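PDB 1R5B: eukaryotic peptide chain release factor GTP-binding subunit from Schizosaccharomyces pombe, which belongs to the translation-factor family of GTP-binding proteins, joining a P-loop nucleotide-binding domain of the elongation factor Tu type to two beta-barrel domains. Local coordinates for residues D71-T74 with M75-I78; E200-Y203 with K204-D208; P375-T379 with T380-C384. One frame throughout, in Å; residues are numbered along the deposited sequence.

In the fold
All three interactions are local, each running between neighbouring turns of a helix or round a loop. Interactions 1 and 2 lie in the elongation factor Tu-like GTP-binding domain, on helices 72-81 and 200-218, with centres about 32 Å apart. Interaction 3 sits in a loop of the C-terminal domain, its centre about 63 Å from that of interaction 2, on the opposite side of the chain's centre. Chemistry follows place. The surface helix start of interaction 1 relies on a cap and on a lysine and glutamate bridged by water. Interaction 2, partly buried, combines a salt bridge with aromatic packing, while interaction 3, also at the surface, joins an isoleucine-tyrosine contact to a threonine hydroxyl pair.

Interaction 1: residues D71-T74 with M75-I78; sequences DKRT and MEKI
Four residues apart, K72 and E76 share a side of the helix, and their first torsions turn the chains toward each other: in K72, CG lies opposite the backbone N (chi1 -179°), whereas in E76 it stands beside the N (chi1 -73°). The lysine stem then bends at chi3, and the two chains cross obliquely, with K72 CG 4.0 Å from E76 CD. The charged ends stay just beyond salt-bridge range, K72 NZ being 4.2 Å from E76 OE2. One water closes the gap: it accepts from K72 NZ at 2.8 Å and donates to E76 OE2 at 2.7 Å. Long, flexible, oppositely charged residues suit this i to i+4 spacing on an exposed helix face.

D71 is the N-cap of helix 72-81. Its OD2 accepts from T74 N at 3.1 Å and from T74 OG1 at 2.8 Å, the two donors reaching it from opposite faces of the carboxylate plane. Threonine suits this position because its hydroxyl, held beside its own backbone N, adds a second grip on the cap. The helical ladder starts here too, with M75 N bonded to D71 O at 3.2 Å. On the flank facing helix 56-66, the apolar, flexible side chain of M75 reaches N62 and F65.

Two donors on one oxygen should hold the D71 carboxylate in place, and its negative charge, next to the helix N-terminus, probably interacts favourably with the helix dipole. The K72-E76 attraction is probably weakened by its distance and relayed through the water.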
loop_
_atom_site.group_PDB
_atom_site.type_symbol
_atom_site.label_atom_id
_atom_site.label_comp_id
_atom_site.label_asym_id
_atom_site.label_seq_id
_atom_site.Cartn_x
_atom_site.Cartn_y
_atom_site.Cartn_z
ATOM N N ASP A 71 -9.794 7.407 -23.697
ATOM C CA ASP A 71 -10.273 8.698 -24.186
ATOM C C ASP A 71 -11.779 8.806 -23.988
ATOM O O ASP A 71 -12.406 7.867 -23.518
ATOM C CB ASP A 71 -9.873 8.932 -25.651
ATOM C CG ASP A 71 -10.546 7.978 -26.613
ATOM O OD1 ASP A 71 -10.314 8.115 -27.832
ATOM O OD2 ASP A 71 -11.312 7.061 -26.259
ATOM N N LYS A 72 -12.344 9.959 -24.333
ATOM C CA LYS A 72 -13.760 10.238 -24.085
ATOM C C LYS A 72 -14.673 9.204 -24.754
ATOM O O LYS A 72 -15.584 8.671 -24.095
ATOM C CB LYS A 72 -14.117 11.666 -24.566
ATOM C CG LYS A 72 -15.575 12.118 -24.340
ATOM C CD LYS A 72 -15.818 13.576 -24.816
ATOM C CE LYS A 72 -16.121 13.694 -26.319
ATOM N NZ LYS A 72 -17.333 14.529 -26.598
ATOM N N ARG A 73 -14.422 8.923 -26.046
ATOM C CA ARG A 73 -15.289 8.011 -26.803
ATOM C C ARG A 73 -15.358 6.611 -26.147
ATOM O O ARG A 73 -16.406 5.968 -26.155
ATOM C CB ARG A 73 -14.851 7.892 -28.279
ATOM C CG ARG A 73 -15.401 8.994 -29.209
ATOM C CD ARG A 73 -14.684 9.035 -30.589
ATOM N NE ARG A 73 -15.244 8.058 -31.584
ATOM C CZ ARG A 73 -16.438 8.206 -32.342
ATOM N NH1 ARG A 73 -17.224 9.275 -32.173
ATOM N NH2 ARG A 73 -16.852 7.265 -33.236
ATOM N N THR A 74 -14.243 6.151 -25.589
ATOM C CA THR A 74 -14.156 4.818 -24.992
ATOM C C THR A 74 -14.878 4.763 -23.639
ATOM O O THR A 74 -15.491 3.744 -23.245
ATOM C CB THR A 74 -12.691 4.440 -24.752
ATOM O OG1 THR A 74 -11.993 4.315 -25.996
ATOM C CG2 THR A 74 -12.584 3.057 -24.130
ATOM N N MET A 75 -14.779 5.871 -22.922
ATOM C CA MET A 75 -15.502 6.062 -21.691
ATOM C C MET A 75 -17.004 6.099 -21.922
ATOM O O MET A 75 -17.755 5.609 -21.081
ATOM C CB MET A 75 -15.072 7.373 -21.050
ATOM C CG MET A 75 -15.630 7.590 -19.663
ATOM S SD MET A 75 -16.576 9.074 -19.599
ATOM C CE MET A 75 -15.765 9.963 -18.441
ATOM N N GLU A 76 -17.448 6.673 -23.041
ATOM C CA GLU A 76 -18.864 6.691 -23.342
ATOM C C GLU A 76 -19.267 5.228 -23.653
ATOM O O GLU A 76 -20.398 4.737 -23.268
ATOM C CB GLU A 76 -19.180 7.685 -24.507
ATOM C CG GLU A 76 -19.069 9.145 -24.064
ATOM C CD GLU A 76 -18.902 10.139 -25.196
ATOM O OE1 GLU A 76 -18.225 9.818 -26.195
ATOM O OE2 GLU A 76 -19.460 11.250 -25.087
ATOM N N LYS A 77 -18.338 4.539 -24.353
ATOM C CA LYS A 77 -18.589 3.192 -24.894
ATOM C C LYS A 77 -18.930 2.281 -23.751
ATOM O O LYS A 77 -19.729 1.365 -23.880
ATOM C CB LYS A 77 -17.364 2.654 -25.648
ATOM C CG LYS A 77 -17.636 1.396 -26.476
ATOM C CD LYS A 77 -16.344 0.821 -27.053
ATOM C CE LYS A 77 -16.556 -0.571 -27.647
ATOM N NZ LYS A 77 -15.801 -0.788 -28.928
ATOM N N ILE A 78 -18.313 2.575 -22.622
ATOM C CA ILE A 78 -18.477 1.803 -21.402
ATOM C C ILE A 78 -19.797 2.121 -20.691
ATOM O O ILE A 78 -20.456 1.220 -20.188
ATOM C CB ILE A 78 -17.281 2.076 -20.495
ATOM C CG1 ILE A 78 -16.035 1.389 -21.070
ATOM C CG2 ILE A 78 -17.545 1.603 -19.075
ATOM C CD1 ILE A 78 -14.750 1.939 -20.533
HETATM O O HOH W 1 -19.935 13.671 -26.264
#

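Interaction 2: residues E200-Y203 with K204-D208; sequences EERY and KECVD
Y203 and V207 form the close-packed side of this turn of helix 200-218. V207 CG2 sits over one face of the Y203 ring, 3.9 Å from its centroid and 16° off the normal, a CH-pi contact displaced toward the rim. The tyrosine CG is directed away from the backbone N (chi1 177°), which sets the ring alongside the following turn. A flat aromatic and a compact branched residue suit this side, where both touch Y228 of strand 226-230 and the ring also meets W250.

On another flank, R202 is buried and bends at chi2 and chi3, which brings its guanidinium to C206 and E205. C206 SG rests over one face of the guanidinium and comes within 3.5 Å of R202 CD. E205 OE1 takes the edge, in the guanidinium plane, and is held side-on by R202 NE at 3.3 Å and R202 NH2 at 3.2 Å. Both nitrogens approach this oxygen from the same face of the carboxylate, whose plane is turned 69° from the guanidinium. Outside the turn, R202 NH2 forms a salt bridge with E160 and R202 NH1 bonds to the A154 carbonyl.

The solvent side is looser. E200 and K204 run side by side, pointing the same way, and make a long salt bridge, E200 OE2 to K204 NZ at 3.8 Å.

With the carboxylates of E205 and E160 both paired to its guanidinium, R202 is probably charged despite its burial, and these bonds should fix the rotation of the group. The E200-K204 pair can be expected to contribute less.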
loop_
_atom_site.group_PDB
_atom_site.type_symbol
_atom_site.label_atom_id
_atom_site.label_comp_id
_atom_site.label_asym_id
_atom_site.label_seq_id
_atom_site.Cartn_x
_atom_site.Cartn_y
_atom_site.Cartn_z
ATOM N N GLU A 200 -25.332 19.537 2.143
ATOM C CA GLU A 200 -24.812 18.872 3.332
ATOM C C GLU A 200 -25.915 18.132 4.108
ATOM O O GLU A 200 -25.640 17.115 4.731
ATOM C CB GLU A 200 -24.100 19.861 4.259
ATOM C CG GLU A 200 -23.115 19.187 5.206
ATOM C CD GLU A 200 -22.510 20.122 6.242
ATOM O OE1 GLU A 200 -22.938 21.300 6.349
ATOM O OE2 GLU A 200 -21.599 19.655 6.962
ATOM N N GLU A 201 -27.150 18.639 4.083
ATOM C CA GLU A 201 -28.271 17.945 4.732
ATOM C C GLU A 201 -28.532 16.565 4.132
ATOM O O GLU A 201 -28.820 15.632 4.861
ATOM C CB GLU A 201 -29.564 18.758 4.658
ATOM C CG GLU A 201 -29.911 19.504 5.932
ATOM C CD GLU A 201 -29.518 20.968 5.851
ATOM O OE1 GLU A 201 -28.346 21.227 5.491
ATOM O OE2 GLU A 201 -30.371 21.848 6.129
ATOM N N ARG A 202 -28.452 16.457 2.810
ATOM C CA ARG A 202 -28.687 15.205 2.097
ATOM C C ARG A 202 -27.542 14.237 2.350
ATOM O O ARG A 202 -27.764 13.047 2.558
ATOM C CB ARG A 202 -28.787 15.455 0.588
ATOM C CG ARG A 202 -29.927 14.742 -0.111
ATOM C CD ARG A 202 -29.819 13.212 -0.155
ATOM N NE ARG A 202 -30.914 12.606 0.602
ATOM C CZ ARG A 202 -31.687 11.579 0.218
ATOM N NH1 ARG A 202 -31.513 10.949 -0.941
ATOM N NH2 ARG A 202 -32.662 11.174 1.029
ATOM N N TYR A 203 -26.318 14.758 2.322
ATOM C CA TYR A 203 -25.122 13.937 2.485
ATOM C C TYR A 203 -25.093 13.321 3.870
ATOM O O TYR A 203 -24.901 12.120 4.010
ATOM C CB TYR A 203 -23.850 14.766 2.269
ATOM C CG TYR A 203 -22.578 13.979 2.488
ATOM C CD1 TYR A 203 -22.152 13.038 1.563
ATOM C CD2 TYR A 203 -21.814 14.159 3.631
ATOM C CE1 TYR A 203 -20.995 12.304 1.770
ATOM C CE2 TYR A 203 -20.640 13.429 3.841
ATOM C CZ TYR A 203 -20.238 12.510 2.911
ATOM O OH TYR A 203 -19.081 11.787 3.120
ATOM N N LYS A 204 -25.276 14.168 4.879
ATOM C CA LYS A 204 -25.338 13.744 6.272
ATOM C C LYS A 204 -26.480 12.765 6.496
ATOM O O LYS A 204 -26.315 11.801 7.235
ATOM C CB LYS A 204 -25.520 14.947 7.216
ATOM C CG LYS A 204 -24.265 15.334 7.999
ATOM C CD LYS A 204 -24.610 16.223 9.215
ATOM C CE LYS A 204 -23.391 16.475 10.115
ATOM N NZ LYS A 204 -22.135 16.690 9.324
ATOM N N GLU A 205 -27.624 13.015 5.858
ATOM C CA GLU A 205 -28.782 12.135 5.968
ATOM C C GLU A 205 -28.488 10.767 5.368
ATOM O O GLU A 205 -28.853 9.755 5.947
ATOM C CB GLU A 205 -30.021 12.739 5.282
ATOM C CG GLU A 205 -31.286 11.901 5.457
ATOM C CD GLU A 205 -32.424 12.329 4.561
ATOM O OE1 GLU A 205 -32.168 13.041 3.570
ATOM O OE2 GLU A 205 -33.584 11.949 4.849
ATOM N N CYS A 206 -27.823 10.745 4.218
ATOM C CA CYS A 206 -27.467 9.507 3.540
ATOM C C CYS A 206 -26.420 8.723 4.323
ATOM O O CYS A 206 -26.485 7.504 4.396
ATOM C CB CYS A 206 -26.949 9.797 2.132
ATOM S SG CYS A 206 -28.234 10.308 0.967
ATOM N N VAL A 207 -25.477 9.435 4.925
ATOM C CA VAL A 207 -24.385 8.811 5.662
ATOM C C VAL A 207 -24.922 8.216 6.961
ATOM O O VAL A 207 -24.651 7.066 7.253
ATOM C CB VAL A 207 -23.245 9.822 5.956
ATOM C CG1 VAL A 207 -22.302 9.323 7.062
ATOM C CG2 VAL A 207 -22.468 10.089 4.697
ATOM N N ASP A 208 -25.689 8.992 7.720
ATOM C CA ASP A 208 -26.254 8.525 8.986
ATOM C C ASP A 208 -27.114 7.272 8.795
ATOM O O ASP A 208 -27.069 6.353 9.605
ATOM C CB ASP A 208 -27.097 9.623 9.655
ATOM C CG ASP A 208 -26.264 10.841 10.068
ATOM O OD1 ASP A 208 -25.040 10.878 9.758
ATOM O OD2 ASP A 208 -26.752 11.814 10.701
#

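Interaction 3: residues P375-T379 with T380-C384; sequences PSILT and TGYSC
In the loop that leads from strand 364-371 to strand 385-387 of the C-terminal antiparallel sheet, I377 packs across the ring of Y382. The two side chains cross at about a right angle, and the CG2 branch of I377 comes nearest, 3.3 Å from Y382 CD2 and 3.5 Å from Y382 CE2. This is a tight approach, made obliquely to the ring. Beta-branched isoleucine suits this place, offering a methyl close to its backbone to the broad tyrosine ring. The tyrosine ring is swung out with CG opposite the backbone N (chi1 -179°), carrying it back alongside the earlier part of the loop, toward I377 and P375, where its OH ends 4.2 Å from P375 CG. L378 contributes its carbonyl, L378 O lying 3.7 Å from Y382 CB.

The two strands are not neighbours in the sheet: strands 447-451 and 457-466 lie between them, so the connection has to pass both. It turns at T380 and G381. G381 has phi 164°, a backbone shape that a residue with a CB would hardly tolerate, while T380 is also at positive phi.

Where the chain enters the turn, the side chains of T379 and T380 lie side by side and point the same way, short enough for their hydroxyls to share a hydrogen bond between adjacent residues, T379 OG1 to T380 OG1 at 2.7 Å. To present that hydroxyl T379 sets OG1 opposite its backbone N (chi1 171°), which leaves CG2 in the crowded position between N and the carbonyl carbon. T379 also touches L400 and M416.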
loop_
_atom_site.group_PDB
_atom_site.type_symbol
_atom_site.label_atom_id
_atom_site.label_comp_id
_atom_site.label_asym_id
_atom_site.label_seq_id
_atom_site.Cartn_x
_atom_site.Cartn_y
_atom_site.Cartn_z
ATOM N N PRO A 375 32.199 5.513 -8.555
ATOM C CA PRO A 375 32.859 4.210 -8.805
ATOM C C PRO A 375 33.943 4.036 -9.921
ATOM O O PRO A 375 35.083 4.502 -9.755
ATOM C CB PRO A 375 31.650 3.277 -9.039
ATOM C CG PRO A 375 30.633 3.795 -8.112
ATOM C CD PRO A 375 30.798 5.302 -8.137
ATOM N N SER A 376 33.593 3.339 -11.008
ATOM C CA SER A 376 34.558 2.738 -11.932
ATOM C C SER A 376 35.293 1.575 -11.246
ATOM O O SER A 376 36.520 1.500 -11.294
ATOM C CB SER A 376 35.532 3.792 -12.465
ATOM O OG SER A 376 35.888 3.511 -13.804
ATOM N N ILE A 377 34.532 0.670 -10.617
ATOM C CA ILE A 377 35.109 -0.376 -9.745
ATOM C C ILE A 377 34.661 -1.834 -10.057
ATOM O O ILE A 377 33.515 -2.095 -10.459
ATOM C CB ILE A 377 34.877 -0.026 -8.229
ATOM C CG1 ILE A 377 35.344 1.406 -7.900
ATOM C CG2 ILE A 377 35.614 -1.015 -7.308
ATOM C CD1 ILE A 377 36.863 1.635 -7.978
ATOM N N LEU A 378 35.616 -2.752 -9.825
ATOM C CA LEU A 378 35.580 -4.185 -10.193
ATOM C C LEU A 378 34.254 -4.960 -10.038
ATOM O O LEU A 378 33.429 -4.669 -9.166
ATOM C CB LEU A 378 36.680 -4.945 -9.414
ATOM C CG LEU A 378 38.051 -5.160 -10.076
ATOM C CD1 LEU A 378 38.608 -3.873 -10.679
ATOM C CD2 LEU A 378 39.063 -5.757 -9.086
ATOM N N THR A 379 34.101 -5.966 -10.903
ATOM C CA THR A 379 33.000 -6.932 -10.854
ATOM C C THR A 379 33.251 -8.016 -9.821
ATOM O O THR A 379 34.375 -8.201 -9.341
ATOM C CB THR A 379 32.801 -7.641 -12.234
ATOM O OG1 THR A 379 31.865 -8.720 -12.100
ATOM C CG2 THR A 379 34.087 -8.367 -12.715
ATOM N N THR A 380 32.185 -8.741 -9.499
ATOM C CA THR A 380 32.283 -10.000 -8.770
ATOM C C THR A 380 32.994 -9.835 -7.417
ATOM O O THR A 380 33.566 -10.786 -6.886
ATOM C CB THR A 380 32.960 -11.063 -9.676
ATOM O OG1 THR A 380 32.270 -11.124 -10.932
ATOM C CG2 THR A 380 32.812 -12.483 -9.116
ATOM N N GLY A 381 32.920 -8.632 -6.851
ATOM C CA GLY A 381 33.508 -8.361 -5.552
ATOM C C GLY A 381 33.660 -6.881 -5.266
ATOM O O GLY A 381 34.763 -6.386 -5.022
ATOM N N TYR A 382 32.540 -6.160 -5.295
ATOM C CA TYR A 382 32.561 -4.758 -4.918
ATOM C C TYR A 382 31.917 -4.657 -3.549
ATOM O O TYR A 382 30.808 -5.115 -3.384
ATOM C CB TYR A 382 31.804 -3.921 -5.950
ATOM C CG TYR A 382 31.812 -2.446 -5.646
ATOM C CD1 TYR A 382 30.628 -1.715 -5.613
ATOM C CD2 TYR A 382 33.007 -1.779 -5.383
ATOM C CE1 TYR A 382 30.635 -0.362 -5.329
ATOM C CE2 TYR A 382 33.023 -0.429 -5.098
ATOM C CZ TYR A 382 31.837 0.275 -5.072
ATOM O OH TYR A 382 31.864 1.616 -4.795
ATOM N N SER A 383 32.615 -4.082 -2.570
ATOM C CA SER A 383 32.099 -3.998 -1.201
ATOM C C SER A 383 31.634 -2.596 -0.820
ATOM O O SER A 383 32.397 -1.637 -0.873
ATOM C CB SER A 383 33.143 -4.457 -0.185
ATOM O OG SER A 383 32.618 -4.364 1.133
ATOM N N CYS A 384 30.366 -2.496 -0.439
ATOM C CA CYS A 384 29.822 -1.284 0.167
ATOM C C CYS A 384 28.763 -1.656 1.188
ATOM O O CYS A 384 28.352 -2.816 1.283
ATOM C CB CYS A 384 29.217 -0.358 -0.899
ATOM S SG CYS A 384 28.098 -1.168 -2.060
#